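Local coordinates for AA9 family lytic polysaccharide monooxygenase cel61B (Hypocrea jecorina, PDB 2VTC), which oxidatively cleaves glycosidic bonds in cellulose as a copper-dependent lytic polysaccharide monooxygenase that uses O2 or H2O2 as cosubstrate, at residues Phe36-Tyr41 with Leu61-Ile66; Gly48-Pro51 with Trp56-Glu59; Gly104-Pro109 with His178-Ala183; Gln147-Gln152 with Thr237-Pro242. All coordinates share one frame; numbering follows the deposited sequence.

Contact 1. Residues Phe36-Tyr41 with Leu61-Ile66; sequences FILDYY and LDLGFI
Leu61 pushes one methyl onto the ring of Tyr41 while its backbone carbonyl faces the branched end of Leu38. The methyl is CD2, and it sits almost over the middle of the aromatic ring: a CH-pi contact in which Leu61 CD2 lies 3.5 Å from the Tyr41 ring centroid and only 11° off the ring normal. The second branch, Leu61 CD1, reaches the outer end of the ring, 3.7 Å from Tyr41 CE2. Tyr41 meets them because its CG is anti to the backbone N (chi1 167°), which carries the ring off helix 38-47 toward the 61-66 loop; the two side chains cross at about a right angle.

The helix belongs to the long excursion between strands 31-34 and 89-92 of the AA9 fold, and the contact closes a surface loop in which helix 38-47 packs against the irregular segment 61-66. Leu38, three residues before Tyr41, presents both methyls: CD2 approaches the carbonyl O of Leu61 at 3.2 Å, and CD1 comes within 3.9 Å of Leu61 CA. The same Leu38 CD2 also meets Leu63 CD2 at 4.2 Å. The Leu63 side chain touches Gln22 of strand 22-28 and comes within about 5 Å of the side chain of the copper ligand His20.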
loop_
_atom_site.group_PDB
_atom_site.type_symbol
_atom_site.label_atom_id
_atom_site.label_comp_id
_atom_site.label_asym_id
_atom_site.label_seq_id
_atom_site.Cartn_x
_atom_site.Cartn_y
_atom_site.Cartn_z
ATOM N N PHE A 36 4.521 -11.490 1.828
ATOM C CA PHE A 36 5.272 -11.649 3.061
ATOM C C PHE A 36 4.296 -11.884 4.211
ATOM O O PHE A 36 3.332 -11.118 4.389
ATOM C CB PHE A 36 6.158 -10.436 3.367
ATOM C CG PHE A 36 7.006 -10.606 4.597
ATOM C CD1 PHE A 36 8.238 -11.286 4.530
ATOM C CD2 PHE A 36 6.591 -10.112 5.828
ATOM C CE1 PHE A 36 9.027 -11.434 5.669
ATOM C CE2 PHE A 36 7.374 -10.264 6.976
ATOM C CZ PHE A 36 8.604 -10.947 6.886
ATOM N N ILE A 37 4.544 -12.933 4.984
ATOM C CA ILE A 37 3.742 -13.211 6.180
ATOM C C ILE A 37 4.579 -13.143 7.454
ATOM O O ILE A 37 5.793 -13.351 7.439
ATOM C CB ILE A 37 3.005 -14.573 6.071
ATOM C CG1 ILE A 37 4.016 -15.732 5.993
ATOM C CG2 ILE A 37 2.060 -14.561 4.883
ATOM C CD1 ILE A 37 3.387 -17.130 5.867
ATOM N N LEU A 38 3.924 -12.863 8.572
ATOM C CA LEU A 38 4.619 -12.714 9.841
ATOM C C LEU A 38 5.462 -13.943 10.265
ATOM O O LEU A 38 6.492 -13.779 10.928
ATOM C CB LEU A 38 3.613 -12.350 10.939
ATOM C CG LEU A 38 4.177 -11.836 12.264
ATOM C CD1 LEU A 38 5.083 -10.619 12.082
ATOM C CD2 LEU A 38 3.001 -11.534 13.218
ATOM N N ASP A 39 5.021 -15.147 9.892
ATOM C CA ASP A 39 5.771 -16.388 10.171
ATOM C C ASP A 39 7.212 -16.356 9.651
ATOM O O ASP A 39 8.125 -16.878 10.301
ATOM C CB ASP A 39 5.044 -17.614 9.610
ATOM C CG ASP A 39 3.855 -18.032 10.471
ATOM O OD1 ASP A 39 3.708 -17.486 11.592
ATOM O OD2 ASP A 39 3.064 -18.896 10.027
ATOM N N TYR A 40 7.402 -15.724 8.496
ATOM C CA TYR A 40 8.730 -15.570 7.894
ATOM C C TYR A 40 9.677 -14.708 8.729
ATOM O O TYR A 40 10.895 -14.931 8.721
ATOM C CB TYR A 40 8.620 -14.969 6.495
ATOM C CG TYR A 40 7.807 -15.748 5.481
ATOM C CD1 TYR A 40 7.457 -17.103 5.681
ATOM C CD2 TYR A 40 7.422 -15.145 4.286
ATOM C CE1 TYR A 40 6.712 -17.795 4.723
ATOM C CE2 TYR A 40 6.686 -15.816 3.338
ATOM C CZ TYR A 40 6.335 -17.146 3.546
ATOM O OH TYR A 40 5.599 -17.799 2.586
ATOM N N TYR A 41 9.142 -13.707 9.430
ATOM C CA TYR A 41 9.971 -12.901 10.317
ATOM C C TYR A 41 10.581 -13.789 11.394
ATOM O O TYR A 41 11.749 -13.636 11.750
ATOM C CB TYR A 41 9.194 -11.739 10.963
ATOM C CG TYR A 41 9.951 -11.113 12.109
ATOM C CD1 TYR A 41 10.865 -10.086 11.884
ATOM C CD2 TYR A 41 9.797 -11.580 13.424
ATOM C CE1 TYR A 41 11.584 -9.531 12.915
ATOM C CE2 TYR A 41 10.522 -11.019 14.479
ATOM C CZ TYR A 41 11.414 -10.002 14.218
ATOM O OH TYR A 41 12.139 -9.418 15.235
ATOM N N LEU A 61 5.464 -6.506 14.408
ATOM C CA LEU A 61 5.144 -7.882 14.817
ATOM C C LEU A 61 3.657 -8.131 15.183
ATOM O O LEU A 61 3.224 -9.268 15.419
ATOM C CB LEU A 61 6.113 -8.331 15.931
ATOM C CG LEU A 61 7.618 -8.102 15.693
ATOM C CD1 LEU A 61 8.460 -8.891 16.694
ATOM C CD2 LEU A 61 8.009 -8.518 14.291
ATOM N N ASP A 62 2.876 -7.061 15.134
ATOM C CA ASP A 62 1.450 -7.081 15.464
ATOM C C ASP A 62 0.599 -6.830 14.229
ATOM O O ASP A 62 -0.648 -6.858 14.277
ATOM C CB ASP A 62 1.174 -5.953 16.442
ATOM C CG ASP A 62 2.101 -5.979 17.628
ATOM O OD1 ASP A 62 2.183 -7.035 18.293
ATOM O OD2 ASP A 62 2.728 -4.933 17.902
ATOM N N LEU A 63 1.275 -6.535 13.125
ATOM C CA LEU A 63 0.613 -6.108 11.905
ATOM C C LEU A 63 -0.050 -4.733 12.119
ATOM O O LEU A 63 -1.127 -4.458 11.572
ATOM C CB LEU A 63 -0.362 -7.189 11.405
ATOM C CG LEU A 63 0.158 -8.634 11.332
ATOM C CD1 LEU A 63 -0.874 -9.548 10.710
ATOM C CD2 LEU A 63 1.478 -8.722 10.522
ATOM N N GLY A 64 0.645 -3.892 12.882
ATOM C CA GLY A 64 0.253 -2.511 13.231
ATOM C C GLY A 64 0.514 -1.484 12.143
ATOM O O GLY A 64 0.522 -1.823 10.961
ATOM N N PHE A 65 0.714 -0.237 12.565
ATOM C CA PHE A 65 0.647 0.922 11.669
ATOM C C PHE A 65 1.802 1.917 11.849
ATOM O O PHE A 65 2.575 1.842 12.828
ATOM C CB PHE A 65 -0.720 1.635 11.855
ATOM C CG PHE A 65 -0.993 2.055 13.285
ATOM C CD1 PHE A 65 -0.541 3.277 13.763
ATOM C CD2 PHE A 65 -1.685 1.207 14.143
ATOM C CE1 PHE A 65 -0.762 3.662 15.095
ATOM C CE2 PHE A 65 -1.922 1.591 15.466
ATOM C CZ PHE A 65 -1.468 2.801 15.925
ATOM N N ILE A 66 1.930 2.838 10.886
ATOM C CA ILE A 66 2.858 3.965 10.921
ATOM C C ILE A 66 2.013 5.195 11.224
ATOM O O ILE A 66 0.923 5.321 10.651
ATOM C CB ILE A 66 3.596 4.121 9.529
ATOM C CG1 ILE A 66 4.263 2.793 9.126
ATOM C CG2 ILE A 66 4.573 5.281 9.510
ATOM C CD1 ILE A 66 5.235 2.240 10.153
#

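Contact 2. Residues Gly48-Pro51 with Trp56-Glu59; sequences GHFP and WYAE
Phe50 and Tyr57 face each other from two irregular backbone segments whose nearest CA atoms, those of these same two residues, are 9.9 Å apart, so that side chains alone span the gap. Gly48 is the first residue to leave the helical conformation after helix 38-47 and does so with positive phi (92°). With this backbone conformation a CB would collide with the preceding carbonyl oxygen, which calls for glycine. Beyond it the chain runs extended through His49 and Phe50; Trp56 and Tyr57 take polyproline-like angles before Ala58 extends.

The two rings touch obliquely. Phe50 CZ lies 3.8 Å from Tyr57 CD1, and Phe50 CE2 is 3.9 Å from that same carbon. The planes are inclined by 30° and so far offset, with the centroids of the Phe50 and Tyr57 rings 5.7 Å from each other, that the rings scarcely cover each other. Phe50 reaches across with its CG between the backbone N and the carbonyl carbon (chi1 66°), whereas the CG of Tyr57 is anti to the backbone N. The far end of Tyr57 is held within its own segment: its OH donates to the anti lone pair of Glu59 OE2, a short bond of 2.5 Å, with the carboxylate oxygen near the ring plane. Glu59 OE1 is bonded in turn to Asn81 ND2.

The pair lies away from the copper site, beside helix 38-47: Phe50 packs on Tyr40 and Tyr57 on Tyr41 of that helix, while the backbone of neighbouring Trp56 is hydrogen-bonded to Cys198 in strand 193-204.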
loop_
_atom_site.group_PDB
_atom_site.type_symbol
_atom_site.label_atom_id
_atom_site.label_comp_id
_atom_site.label_asym_id
_atom_site.label_seq_id
_atom_site.Cartn_x
_atom_site.Cartn_y
_atom_site.Cartn_z
ATOM N N GLY A 48 17.904 -17.561 10.269
ATOM C CA GLY A 48 18.673 -16.593 9.484
ATOM C C GLY A 48 18.185 -16.447 8.051
ATOM O O GLY A 48 18.634 -15.560 7.330
ATOM N N HIS A 49 17.263 -17.315 7.647
ATOM C CA HIS A 49 16.706 -17.309 6.285
ATOM C C HIS A 49 15.178 -17.507 6.297
ATOM O O HIS A 49 14.611 -17.944 7.309
ATOM C CB HIS A 49 17.381 -18.395 5.419
ATOM C CG HIS A 49 18.866 -18.481 5.601
ATOM N ND1 HIS A 49 19.445 -19.138 6.667
ATOM C CD2 HIS A 49 19.892 -17.979 4.869
ATOM C CE1 HIS A 49 20.762 -19.042 6.583
ATOM N NE2 HIS A 49 21.060 -18.345 5.500
ATOM N N PHE A 50 14.517 -17.174 5.184
ATOM C CA PHE A 50 13.071 -17.404 5.003
ATOM C C PHE A 50 12.760 -17.464 3.504
ATOM O O PHE A 50 13.622 -17.087 2.704
ATOM C CB PHE A 50 12.237 -16.313 5.711
ATOM C CG PHE A 50 12.393 -14.942 5.115
ATOM C CD1 PHE A 50 11.470 -14.472 4.175
ATOM C CD2 PHE A 50 13.443 -14.114 5.503
ATOM C CE1 PHE A 50 11.604 -13.196 3.623
ATOM C CE2 PHE A 50 13.592 -12.836 4.951
ATOM C CZ PHE A 50 12.663 -12.379 4.007
ATOM N N PRO A 51 11.558 -17.963 3.111
ATOM C CA PRO A 51 11.199 -18.118 1.696
ATOM C C PRO A 51 11.321 -16.835 0.890
ATOM O O PRO A 51 11.032 -15.743 1.398
ATOM C CB PRO A 51 9.734 -18.570 1.753
ATOM C CG PRO A 51 9.646 -19.298 3.031
ATOM C CD PRO A 51 10.463 -18.457 3.971
ATOM N N TRP A 56 7.432 -7.326 0.512
ATOM C CA TRP A 56 8.558 -6.817 1.287
ATOM C C TRP A 56 8.608 -7.394 2.705
ATOM O O TRP A 56 7.574 -7.564 3.370
ATOM C CB TRP A 56 8.555 -5.286 1.317
ATOM C CG TRP A 56 9.024 -4.644 0.025
ATOM C CD1 TRP A 56 8.710 -5.024 -1.240
ATOM C CD2 TRP A 56 9.872 -3.485 -0.093
ATOM N NE1 TRP A 56 9.326 -4.176 -2.171
ATOM C CE2 TRP A 56 10.048 -3.237 -1.484
ATOM C CE3 TRP A 56 10.526 -2.649 0.837
ATOM C CZ2 TRP A 56 10.839 -2.187 -1.967
ATOM C CZ3 TRP A 56 11.328 -1.589 0.350
ATOM C CH2 TRP A 56 11.460 -1.370 -1.051
ATOM N N TYR A 57 9.814 -7.691 3.173
ATOM C CA TYR A 57 10.036 -7.946 4.590
ATOM C C TYR A 57 9.731 -6.690 5.432
ATOM O O TYR A 57 10.080 -5.555 5.059
ATOM C CB TYR A 57 11.498 -8.400 4.757
ATOM C CG TYR A 57 12.012 -8.559 6.169
ATOM C CD1 TYR A 57 12.003 -9.815 6.789
ATOM C CD2 TYR A 57 12.551 -7.470 6.871
ATOM C CE1 TYR A 57 12.504 -9.967 8.082
ATOM C CE2 TYR A 57 13.066 -7.618 8.155
ATOM C CZ TYR A 57 13.020 -8.871 8.754
ATOM O OH TYR A 57 13.500 -9.015 10.023
ATOM N N ALA A 58 9.068 -6.879 6.574
ATOM C CA ALA A 58 8.808 -5.788 7.505
ATOM C C ALA A 58 8.738 -6.301 8.947
ATOM O O ALA A 58 8.490 -7.477 9.165
ATOM C CB ALA A 58 7.516 -5.031 7.114
ATOM N N GLU A 59 8.974 -5.429 9.918
ATOM C CA GLU A 59 9.171 -5.900 11.291
ATOM C C GLU A 59 8.147 -5.384 12.296
ATOM O O GLU A 59 8.483 -5.249 13.479
ATOM C CB GLU A 59 10.587 -5.528 11.783
ATOM C CG GLU A 59 11.713 -6.160 10.955
ATOM C CD GLU A 59 13.088 -6.012 11.572
ATOM O OE1 GLU A 59 13.327 -5.079 12.362
ATOM O OE2 GLU A 59 13.952 -6.834 11.230
#

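Contact 3. Residues Gly104-Pro109 with His178-Ala183; sequences GVWPHP and HELLAA. With NI (nickel (II) ion), chain E.
Trp106 lies flat on Leu180, pinning the loop that carries a metal-binding histidine to strand 172-182 in the beta-sandwich core of the AA9 fold. The two side chains come from opposite directions, and Leu180 CD1 lies under the six-membered ring, 3.4 Å from its centroid and 15° off the normal, a close CH-pi contact. The opposite face of the indole is covered by its own loop, with Pro107 CD and His108 CD2 both above it toward the rim, so the ring is clamped between strand and loop. Trp106 has its CG anti to the backbone N (chi1 -178°), which sends the indole inward, where NE1 is hydrogen-bonded to Gln151 OE1 of helix 150-156. An alanine in place of Trp106 would probably open a gap above Leu180, leave Gln151 OE1 without its donor and allow the histidine loop to shift.

His108 stands next to the strand by its CB, 3.8 Å from Ala182 CB, and Ala182 CB is also 3.9 Å from His108 CG. The imidazole is set by several neighbours: Pro107 CG lies over the centre of one face, Trp106 CZ2 is at the edge near the ring plane, and the ring of His184, which probably binds O2, stacks with it. His20 and Tyr195 complete the protein ligands of the site, which binds copper in the active enzyme and holds nickel in this crystal. Water 1 is a further ligand of the nickel, and His108 NE2 binds the metal at 2.1 Å.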
loop_
_atom_site.group_PDB
_atom_site.type_symbol
_atom_site.label_atom_id
_atom_site.label_comp_id
_atom_site.label_asym_id
_atom_site.label_seq_id
_atom_site.Cartn_x
_atom_site.Cartn_y
_atom_site.Cartn_z
ATOM N N GLY A 104 -6.848 -12.276 9.706
ATOM C CA GLY A 104 -8.216 -12.072 10.198
ATOM C C GLY A 104 -8.980 -11.027 9.399
ATOM O O GLY A 104 -8.412 -10.324 8.568
ATOM N N VAL A 105 -10.287 -10.942 9.647
ATOM C CA VAL A 105 -11.132 -9.901 9.053
ATOM C C VAL A 105 -10.588 -8.504 9.387
ATOM O O VAL A 105 -10.194 -8.234 10.526
ATOM C CB VAL A 105 -12.616 -10.053 9.517
ATOM C CG1 VAL A 105 -13.506 -9.015 8.842
ATOM C CG2 VAL A 105 -13.120 -11.458 9.178
ATOM N N TRP A 106 -10.528 -7.624 8.386
ATOM C CA TRP A 106 -10.058 -6.256 8.625
ATOM C C TRP A 106 -10.929 -5.506 9.673
ATOM O O TRP A 106 -12.147 -5.407 9.493
ATOM C CB TRP A 106 -9.938 -5.467 7.308
ATOM C CG TRP A 106 -9.402 -4.066 7.478
ATOM C CD1 TRP A 106 -10.096 -2.901 7.301
ATOM C CD2 TRP A 106 -8.066 -3.682 7.841
ATOM N NE1 TRP A 106 -9.294 -1.825 7.542
ATOM C CE2 TRP A 106 -8.038 -2.269 7.878
ATOM C CE3 TRP A 106 -6.890 -4.395 8.133
ATOM C CZ2 TRP A 106 -6.876 -1.538 8.199
ATOM C CZ3 TRP A 106 -5.736 -3.662 8.467
ATOM C CH2 TRP A 106 -5.740 -2.257 8.497
ATOM N N PRO A 107 -10.308 -5.030 10.776
ATOM C CA PRO A 107 -10.997 -4.377 11.927
ATOM C C PRO A 107 -11.731 -3.021 11.791
ATOM O O PRO A 107 -12.252 -2.540 12.797
ATOM C CB PRO A 107 -9.986 -4.439 13.062
ATOM C CG PRO A 107 -8.675 -4.485 12.365
ATOM C CD PRO A 107 -8.868 -5.197 11.052
ATOM N N HIS A 108 -11.620 -2.273 10.693
ATOM C CA HIS A 108 -11.287 -0.835 10.693
ATOM C C HIS A 108 -12.193 -0.338 9.554
ATOM O O HIS A 108 -11.797 -0.350 8.390
ATOM C CB HIS A 108 -9.840 -0.426 10.448
ATOM C CG HIS A 108 -8.949 -0.644 11.625
ATOM N ND1 HIS A 108 -9.365 -0.458 12.931
ATOM C CD2 HIS A 108 -7.659 -1.046 11.691
ATOM C CE1 HIS A 108 -8.369 -0.748 13.748
ATOM N NE2 HIS A 108 -7.322 -1.099 13.020
ATOM N N PRO A 109 -13.468 0.000 9.866
ATOM C CA PRO A 109 -14.425 0.334 8.804
ATOM C C PRO A 109 -14.372 1.789 8.320
ATOM O O PRO A 109 -15.039 2.116 7.327
ATOM C CB PRO A 109 -15.782 0.053 9.479
ATOM C CG PRO A 109 -15.551 0.461 10.888
ATOM C CD PRO A 109 -14.111 0.001 11.200
ATOM N N HIS A 178 0.541 -0.364 -1.511
ATOM C CA HIS A 178 -0.906 -0.435 -1.273
ATOM C C HIS A 178 -1.163 -0.054 0.193
ATOM O O HIS A 178 -0.524 -0.632 1.093
ATOM C CB HIS A 178 -1.369 -1.866 -1.566
ATOM C CG HIS A 178 -2.827 -2.108 -1.293
ATOM N ND1 HIS A 178 -3.837 -1.393 -1.908
ATOM C CD2 HIS A 178 -3.439 -3.013 -0.490
ATOM C CE1 HIS A 178 -5.011 -1.836 -1.473
ATOM N NE2 HIS A 178 -4.796 -2.814 -0.613
ATOM N N GLU A 179 -2.071 0.906 0.453
ATOM C CA GLU A 179 -2.132 1.492 1.792
ATOM C C GLU A 179 -3.543 1.778 2.294
ATOM O O GLU A 179 -4.320 2.412 1.602
ATOM C CB GLU A 179 -1.328 2.782 1.817
ATOM C CG GLU A 179 -1.226 3.470 3.191
ATOM C CD GLU A 179 -0.383 4.720 3.101
ATOM O OE1 GLU A 179 -0.454 5.431 2.051
ATOM O OE2 GLU A 179 0.378 5.018 4.074
ATOM N N LEU A 180 -3.829 1.338 3.516
ATOM C CA LEU A 180 -5.098 1.653 4.178
ATOM C C LEU A 180 -4.820 2.737 5.191
ATOM O O LEU A 180 -3.872 2.640 5.985
ATOM C CB LEU A 180 -5.674 0.416 4.891
ATOM C CG LEU A 180 -5.708 -0.893 4.103
ATOM C CD1 LEU A 180 -6.290 -2.048 4.928
ATOM C CD2 LEU A 180 -6.434 -0.782 2.813
ATOM N N LEU A 181 -5.638 3.790 5.176
ATOM C CA LEU A 181 -5.476 4.850 6.173
ATOM C C LEU A 181 -6.683 4.773 7.111
ATOM O O LEU A 181 -7.725 5.385 6.826
ATOM C CB LEU A 181 -5.406 6.229 5.533
ATOM C CG LEU A 181 -4.127 6.511 4.702
ATOM C CD1 LEU A 181 -4.321 5.946 3.302
ATOM C CD2 LEU A 181 -3.876 7.994 4.653
ATOM N N ALA A 182 -6.546 4.006 8.196
ATOM C CA ALA A 182 -7.672 3.778 9.143
ATOM C C ALA A 182 -7.874 5.033 9.986
ATOM O O ALA A 182 -6.964 5.531 10.692
ATOM C CB ALA A 182 -7.417 2.519 10.009
ATOM N N ALA A 183 -9.107 5.561 9.902
ATOM C CA ALA A 183 -9.396 6.909 10.339
ATOM C C ALA A 183 -10.278 7.019 11.603
ATOM O O ALA A 183 -10.666 8.121 11.951
ATOM C CB ALA A 183 -10.039 7.714 9.175
HETATM NI NI NI E . -5.566 -2.056 13.504
HETATM O O HOH W 1 -6.492 -3.233 15.045
HETATM O O HOH W 2 -5.241 -1.081 14.145
#

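Contact 4. Residues Gln147-Gln152 with Thr237-Pro242; sequences QVWAQQ and TSYTIP
One face of the Tyr239 ring receives the edge of Trp149, whose CH2 stands 3.5 Å above the ring plane, over its centre. This is a T-shaped pair: the planes are at 90°, and the centroids of the Trp149 six-membered ring and the Tyr239 ring are 4.8 Å apart. The indole points its CZ3-CH2 edge at the phenol, with Trp149 CZ3 3.6 Å from Tyr239 CE2 and CH2 3.7 Å from Tyr239 CZ, and with Tyr239 CD1 near the indole plane, beyond that edge. Tyr239 has CG anti to the backbone N (chi1 179°), which extends the phenol from the 237-242 loop toward Trp149.

Tyr239 is also held at its far end, where OH is hydrogen-bonded to the carbonyl O of Gly227, and its ring meets that of Phe230. A leucine in place of Tyr239 would probably lose the flat face against which the Trp149 edge rests and leave the Gly227 carbonyl without this partner.

Trp149 occupies the N-cap position of helix 150-156 and packs on Ile142 of strand 133-143. The edge-to-face pair thus joins the late loop 237-242 to a short strand of the larger sheet of the AA9 beta-sandwich and to the start of helix 150-156.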
loop_
_atom_site.group_PDB
_atom_site.type_symbol
_atom_site.label_atom_id
_atom_site.label_comp_id
_atom_site.label_asym_id
_atom_site.label_seq_id
_atom_site.Cartn_x
_atom_site.Cartn_y
_atom_site.Cartn_z
ATOM N N GLN A 147 -22.508 7.332 3.156
ATOM C CA GLN A 147 -21.542 7.569 4.260
ATOM C C GLN A 147 -20.658 6.344 4.586
ATOM O O GLN A 147 -20.095 6.241 5.692
ATOM C CB GLN A 147 -22.231 8.141 5.520
ATOM C CG GLN A 147 -22.892 9.503 5.301
ATOM C CD GLN A 147 -21.915 10.656 5.131
ATOM O OE1 GLN A 147 -21.157 10.984 6.044
ATOM N NE2 GLN A 147 -21.961 11.315 3.968
ATOM N N VAL A 148 -20.518 5.454 3.606
ATOM C CA VAL A 148 -19.722 4.229 3.751
ATOM C C VAL A 148 -18.344 4.394 3.115
ATOM O O VAL A 148 -18.224 4.798 1.958
ATOM C CB VAL A 148 -20.425 2.988 3.145
ATOM C CG1 VAL A 148 -19.562 1.748 3.279
ATOM C CG2 VAL A 148 -21.723 2.721 3.885
ATOM N N TRP A 149 -17.321 4.072 3.906
ATOM C CA TRP A 149 -15.910 4.187 3.465
ATOM C C TRP A 149 -15.405 2.993 2.663
ATOM O O TRP A 149 -15.881 1.855 2.801
ATOM C CB TRP A 149 -15.014 4.347 4.692
ATOM C CG TRP A 149 -15.109 5.656 5.349
ATOM C CD1 TRP A 149 -15.899 5.987 6.436
ATOM C CD2 TRP A 149 -14.388 6.840 5.004
ATOM N NE1 TRP A 149 -15.706 7.309 6.768
ATOM C CE2 TRP A 149 -14.786 7.859 5.908
ATOM C CE3 TRP A 149 -13.454 7.148 3.998
ATOM C CZ2 TRP A 149 -14.288 9.167 5.834
ATOM C CZ3 TRP A 149 -12.941 8.449 3.941
ATOM C CH2 TRP A 149 -13.336 9.433 4.861
ATOM N N ALA A 150 -14.388 3.256 1.839
ATOM C CA ALA A 150 -13.689 2.190 1.117
ATOM C C ALA A 150 -13.284 1.025 2.029
ATOM O O ALA A 150 -13.379 -0.131 1.623
ATOM C CB ALA A 150 -12.454 2.764 0.391
ATOM N N GLN A 151 -12.844 1.320 3.253
ATOM C CA GLN A 151 -12.413 0.231 4.160
ATOM C C GLN A 151 -13.557 -0.699 4.602
ATOM O O GLN A 151 -13.350 -1.897 4.802
ATOM C CB GLN A 151 -11.605 0.777 5.327
ATOM C CG GLN A 151 -10.121 1.039 4.925
ATOM C CD GLN A 151 -9.310 1.657 6.022
ATOM O OE1 GLN A 151 -9.157 1.081 7.096
ATOM N NE2 GLN A 151 -8.765 2.848 5.765
ATOM N N GLN A 152 -14.769 -0.151 4.714
ATOM C CA GLN A 152 -15.952 -1.003 4.922
ATOM C C GLN A 152 -16.199 -1.902 3.702
ATOM O O GLN A 152 -16.498 -3.097 3.844
ATOM C CB GLN A 152 -17.184 -0.151 5.292
ATOM C CG GLN A 152 -18.476 -0.954 5.545
ATOM C CD GLN A 152 -18.346 -1.999 6.639
ATOM O OE1 GLN A 152 -18.453 -3.193 6.376
ATOM N NE2 GLN A 152 -18.129 -1.559 7.864
ATOM N N THR A 237 -19.768 15.743 3.774
ATOM C CA THR A 237 -20.251 16.091 2.437
ATOM C C THR A 237 -19.126 16.341 1.447
ATOM O O THR A 237 -19.344 16.338 0.229
ATOM C CB THR A 237 -21.187 17.318 2.476
ATOM O OG1 THR A 237 -20.516 18.416 3.106
ATOM C CG2 THR A 237 -22.437 16.981 3.266
ATOM N N SER A 238 -17.920 16.541 1.981
ATOM C CA SER A 238 -16.731 16.774 1.180
ATOM C C SER A 238 -15.510 16.194 1.910
ATOM O O SER A 238 -15.303 16.477 3.083
ATOM C CB SER A 238 -16.555 18.276 0.980
ATOM O OG SER A 238 -15.502 18.554 0.099
ATOM N N TYR A 239 -14.729 15.373 1.208
ATOM C CA TYR A 239 -13.511 14.780 1.790
ATOM C C TYR A 239 -12.350 14.842 0.794
ATOM O O TYR A 239 -12.498 14.447 -0.362
ATOM C CB TYR A 239 -13.771 13.333 2.217
ATOM C CG TYR A 239 -12.559 12.627 2.808
ATOM C CD1 TYR A 239 -12.082 12.971 4.082
ATOM C CD2 TYR A 239 -11.888 11.632 2.089
ATOM C CE1 TYR A 239 -10.959 12.333 4.631
ATOM C CE2 TYR A 239 -10.768 10.995 2.617
ATOM C CZ TYR A 239 -10.317 11.347 3.890
ATOM O OH TYR A 239 -9.210 10.725 4.424
ATOM N N THR A 240 -11.192 15.319 1.251
ATOM C CA THR A 240 -9.994 15.390 0.401
ATOM C C THR A 240 -9.140 14.157 0.715
ATOM O O THR A 240 -8.523 14.071 1.780
ATOM C CB THR A 240 -9.183 16.663 0.694
ATOM O OG1 THR A 240 -10.000 17.828 0.489
ATOM C CG2 THR A 240 -7.938 16.752 -0.222
ATOM N N ILE A 241 -9.123 13.200 -0.202
ATOM C CA ILE A 241 -8.320 11.997 -0.030
ATOM C C ILE A 241 -6.842 12.425 0.039
ATOM O O ILE A 241 -6.379 13.164 -0.829
ATOM C CB ILE A 241 -8.550 10.967 -1.154
ATOM C CG1 ILE A 241 -10.038 10.586 -1.241
ATOM C CG2 ILE A 241 -7.683 9.714 -0.897
ATOM C CD1 ILE A 241 -10.415 9.769 -2.479
ATOM N N PRO A 242 -6.114 11.991 1.083
ATOM C CA PRO A 242 -4.708 12.415 1.212
ATOM C C PRO A 242 -3.776 11.966 0.068
ATOM O O PRO A 242 -4.090 11.032 -0.681
ATOM C CB PRO A 242 -4.260 11.737 2.516
ATOM C CG PRO A 242 -5.527 11.526 3.305
ATOM C CD PRO A 242 -6.535 11.152 2.221
#

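Contacts 1 and 2 form one cluster, their centres 10 Å apart: contact 2 lies within the stretch contact 1 closes, and Phe36 CE1 packs on Tyr57 CD1 at 3.6 Å. Contacts 3 and 4 make a second cluster, their centres 13 Å apart, interleaved along the chain and joined through Gln151, whose NE2 is 2.9 Å from Leu181 O in a probable hydrogen bond. The metal site belongs to contact 3 through His108; the Leu63 side chain of contact 1 is about 8 Å from the nickel, and the Trp149 side chain of contact 4 about 9 Å from that of His108. Contacts 2 and 4, centres 34 Å apart, lie on opposite sides of the molecule.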